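Local coordinates for protein aldehyde dehydrogenase (Burkholderia vietnamiensis, PDB 5KF0) that binds NADPH and probably oxidises aldehydes to carboxylic acids, as a tetrameric member of the aldehyde dehydrogenase family, at residues L29-K34 against V39-A44. Residues are numbered along the deposited sequence; the frame is centred on the assembly and turned at random.
Sequences LEVTDK and VATRVA
Glu30 and Arg42 both turn CG anti to their own carbonyl carbons (chi1 -62° and -64°), and with Glu30 extended beyond CG and Arg42 extended as far as NE, the two side chains lie alongside each other on one face of the strand pair. Their salt bridge is long: Glu30 OE2 lies at the guanidinium edge, 3.3 Å from Arg42 NE, and its bonds to NE and NH2 are both weak. A water closes the group, donating to Glu30 OE2 and accepting from Arg42 NH2, with the water oxygen 2.9 Å from NH2. Val39 CG1 covers one guanidinium face from 3.8 Å above its centre, while CG2 of the same valine packs against the Glu30 carboxylate.

The strands, 29-32 and 39-43, form an antiparallel beta hairpin interrupted by a classic bulge, in which Ala40 and Thr41 both face Val31. Val31 O takes a firm bond from Ala40 N (2.8 Å) and a weak one from Thr41 N (3.4 Å), and Val31 N returns a bond to Thr41 O. Beyond the bulge, Leu29 and Val43 make the regular hydrogen-bonded pair, joined by Val43 N to Leu29 O (2.8 Å) and Leu29 N to Val43 O.

Leu29, Val31, Thr41 and Val43 occupy the buried face, which meets helices 88-99 and 192-202. There Leu29 CD2 lies 3.5 Å from Val43 CG2, the two side chains pointing the same way, and Val31 CG2 touches Val43 CG1. The Thr41 methyl, CG2, lies 3.9 Å from Val31 CB, and Thr41 OG1 bonds Lys11 O, close to strand 13-18, the neighbour of 39-43 in the sheet.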
ATOM      1  N   LEU A  29     -23.377  30.721  28.436  1.00 13.50           N
ATOM      2  CA  LEU A  29     -21.922  30.664  28.294  1.00 12.85           C
ATOM      3  C   LEU A  29     -21.409  31.990  27.732  1.00 16.52           C
ATOM      4  O   LEU A  29     -21.610  32.299  26.554  1.00 17.57           O
ATOM      5  CB  LEU A  29     -21.496  29.489  27.414  1.00 14.25           C
ATOM      6  CG  LEU A  29     -19.981  29.391  27.167  1.00 13.58           C
ATOM      7  CD1 LEU A  29     -19.190  29.370  28.473  1.00 14.55           C
ATOM      8  CD2 LEU A  29     -19.635  28.149  26.330  1.00 15.51           C
ATOM      9  N   GLU A  30     -20.748  32.775  28.581  1.00 16.14           N
ATOM     10  CA  GLU A  30     -20.153  34.029  28.140  1.00 17.91           C
ATOM     11  C   GLU A  30     -18.775  33.757  27.552  1.00 15.61           C
ATOM     12  O   GLU A  30     -17.961  33.056  28.160  1.00 17.83           O
ATOM     13  CB  GLU A  30     -20.047  35.010  29.308  1.00 18.28           C
ATOM     14  CG  GLU A  30     -21.396  35.393  29.899  1.00 18.92           C
ATOM     15  CD  GLU A  30     -21.294  36.491  30.941  1.00 28.28           C
ATOM     16  OE1 GLU A  30     -20.302  36.519  31.696  1.00 30.86           O
ATOM     17  OE2 GLU A  30     -22.211  37.335  30.993  1.00 34.69           O
ATOM     18  N   VAL A  31     -18.512  34.314  26.374  1.00 14.29           N
ATOM     19  CA  VAL A  31     -17.221  34.175  25.704  1.00 14.95           C
ATOM     20  C   VAL A  31     -16.563  35.548  25.701  1.00 16.13           C
ATOM     21  O   VAL A  31     -17.110  36.497  25.128  1.00 16.19           O
ATOM     22  CB  VAL A  31     -17.384  33.639  24.274  1.00 17.30           C
ATOM     23  CG1 VAL A  31     -16.017  33.501  23.589  1.00 16.44           C
ATOM     24  CG2 VAL A  31     -18.153  32.314  24.280  1.00 14.12           C
ATOM     25  N   THR A  32     -15.403  35.665  26.346  1.00 15.40           N
ATOM     26  CA  THR A  32     -14.726  36.951  26.434  1.00 16.03           C
ATOM     27  C   THR A  32     -13.752  37.154  25.283  1.00 14.58           C
ATOM     28  O   THR A  32     -13.186  36.205  24.729  1.00 16.28           O
ATOM     29  CB  THR A  32     -13.948  37.085  27.743  1.00 17.87           C
ATOM     30  OG1 THR A  32     -12.961  36.043  27.805  1.00 19.60           O
ATOM     31  CG2 THR A  32     -14.896  37.008  28.941  1.00 18.85           C
ATOM     32  N   ASP A  33     -13.561  38.420  24.929  1.00 14.35           N
ATOM     33  CA  ASP A  33     -12.406  38.831  24.147  1.00 14.47           C
ATOM     34  C   ASP A  33     -11.176  38.715  25.042  1.00 15.92           C
ATOM     35  O   ASP A  33     -11.117  39.337  26.104  1.00 15.59           O
ATOM     36  CB  ASP A  33     -12.626  40.264  23.648  1.00 14.85           C
ATOM     37  CG  ASP A  33     -11.484  40.798  22.794  1.00 20.06           C
ATOM     38  OD1 ASP A  33     -10.302  40.651  23.167  1.00 18.36           O
ATOM     39  OD2 ASP A  33     -11.777  41.429  21.755  1.00 23.68           O
ATOM     40  N   LYS A  34     -10.220  37.872  24.651  1.00 15.78           N
ATOM     41  CA  LYS A  34      -9.128  37.560  25.563  1.00 16.64           C
ATOM     42  C   LYS A  34      -8.111  38.691  25.690  1.00 20.40           C
ATOM     43  O   LYS A  34      -7.223  38.617  26.544  1.00 18.44           O
ATOM     44  CB  LYS A  34      -8.442  36.268  25.119  1.00 15.96           C
ATOM     45  CG  LYS A  34      -9.393  35.064  25.043  1.00 14.97           C
ATOM     46  CD  LYS A  34     -10.064  34.785  26.403  1.00 14.41           C
ATOM     47  CE  LYS A  34     -10.991  33.554  26.350  1.00 14.04           C
ATOM     48  NZ  LYS A  34     -12.121  33.752  25.378  1.00 13.02           N
ATOM     49  N   VAL A  39     -17.098  40.764  27.509  1.00 17.67           N
ATOM     50  CA  VAL A  39     -17.911  39.698  26.934  1.00 17.34           C
ATOM     51  C   VAL A  39     -18.155  40.030  25.470  1.00 18.12           C
ATOM     52  O   VAL A  39     -18.725  41.079  25.145  1.00 20.34           O
ATOM     53  CB  VAL A  39     -19.227  39.534  27.706  1.00 19.62           C
ATOM     54  CG1 VAL A  39     -20.128  38.509  27.024  1.00 19.74           C
ATOM     55  CG2 VAL A  39     -18.934  39.117  29.137  1.00 21.09           C
ATOM     56  N   ALA A  40     -17.697  39.156  24.576  1.00 17.47           N
ATOM     57  CA  ALA A  40     -17.844  39.371  23.139  1.00 18.20           C
ATOM     58  C   ALA A  40     -19.130  38.768  22.584  1.00 19.20           C
ATOM     59  O   ALA A  40     -19.716  39.326  21.651  1.00 18.68           O
ATOM     60  CB  ALA A  40     -16.639  38.785  22.392  1.00 18.82           C
ATOM     61  N   THR A  41     -19.569  37.638  23.126  1.00 15.58           N
ATOM     62  CA  THR A  41     -20.796  36.990  22.677  1.00 15.98           C
ATOM     63  C   THR A  41     -21.229  36.029  23.769  1.00 17.76           C
ATOM     64  O   THR A  41     -20.469  35.731  24.693  1.00 18.70           O
ATOM     65  CB  THR A  41     -20.597  36.264  21.333  1.00 17.34           C
ATOM     66  OG1 THR A  41     -21.854  35.764  20.855  1.00 19.21           O
ATOM     67  CG2 THR A  41     -19.621  35.093  21.484  1.00 16.39           C
ATOM     68  N   ARG A  42     -22.462  35.547  23.654  1.00 16.55           N
ATOM     69  CA  ARG A  42     -23.005  34.569  24.587  1.00 19.01           C
ATOM     70  C   ARG A  42     -23.527  33.394  23.780  1.00 20.46           C
ATOM     71  O   ARG A  42     -24.187  33.590  22.758  1.00 22.16           O
ATOM     72  CB  ARG A  42     -24.110  35.181  25.456  1.00 18.79           C
ATOM     73  CG  ARG A  42     -23.586  36.287  26.362  1.00 20.64           C
ATOM     74  CD  ARG A  42     -24.650  36.849  27.289  1.00 25.90           C
ATOM     75  NE  ARG A  42     -24.058  37.777  28.253  1.00 27.88           N
ATOM     76  CZ  ARG A  42     -23.774  39.047  27.979  1.00 31.76           C
ATOM     77  NH1 ARG A  42     -24.033  39.538  26.773  1.00 34.34           N
ATOM     78  NH2 ARG A  42     -23.228  39.828  28.903  1.00 30.70           N
ATOM     79  N   VAL A  43     -23.214  32.178  24.212  1.00 16.38           N
ATOM     80  CA  VAL A  43     -23.615  31.008  23.443  1.00 16.30           C
ATOM     81  C   VAL A  43     -24.407  30.068  24.342  1.00 18.52           C
ATOM     82  O   VAL A  43     -24.319  30.111  25.575  1.00 16.77           O
ATOM     83  CB  VAL A  43     -22.411  30.276  22.797  1.00 23.51           C
ATOM     84  CG1 VAL A  43     -21.401  31.283  22.228  1.00 20.32           C
ATOM     85  CG2 VAL A  43     -21.759  29.334  23.769  1.00 23.00           C
ATOM     86  N   ALA A  44     -25.213  29.223  23.700  1.00 13.25           N
ATOM     87  CA  ALA A  44     -26.024  28.260  24.430  1.00 13.50           C
ATOM     88  C   ALA A  44     -25.147  27.177  25.056  1.00 14.64           C
ATOM     89  O   ALA A  44     -24.298  26.578  24.385  1.00 16.17           O
ATOM     90  CB  ALA A  44     -27.067  27.635  23.496  1.00 17.35           C
TER
HETATM   91  O   HOH W   1     -21.983  40.086  31.486  1.00 42.79           O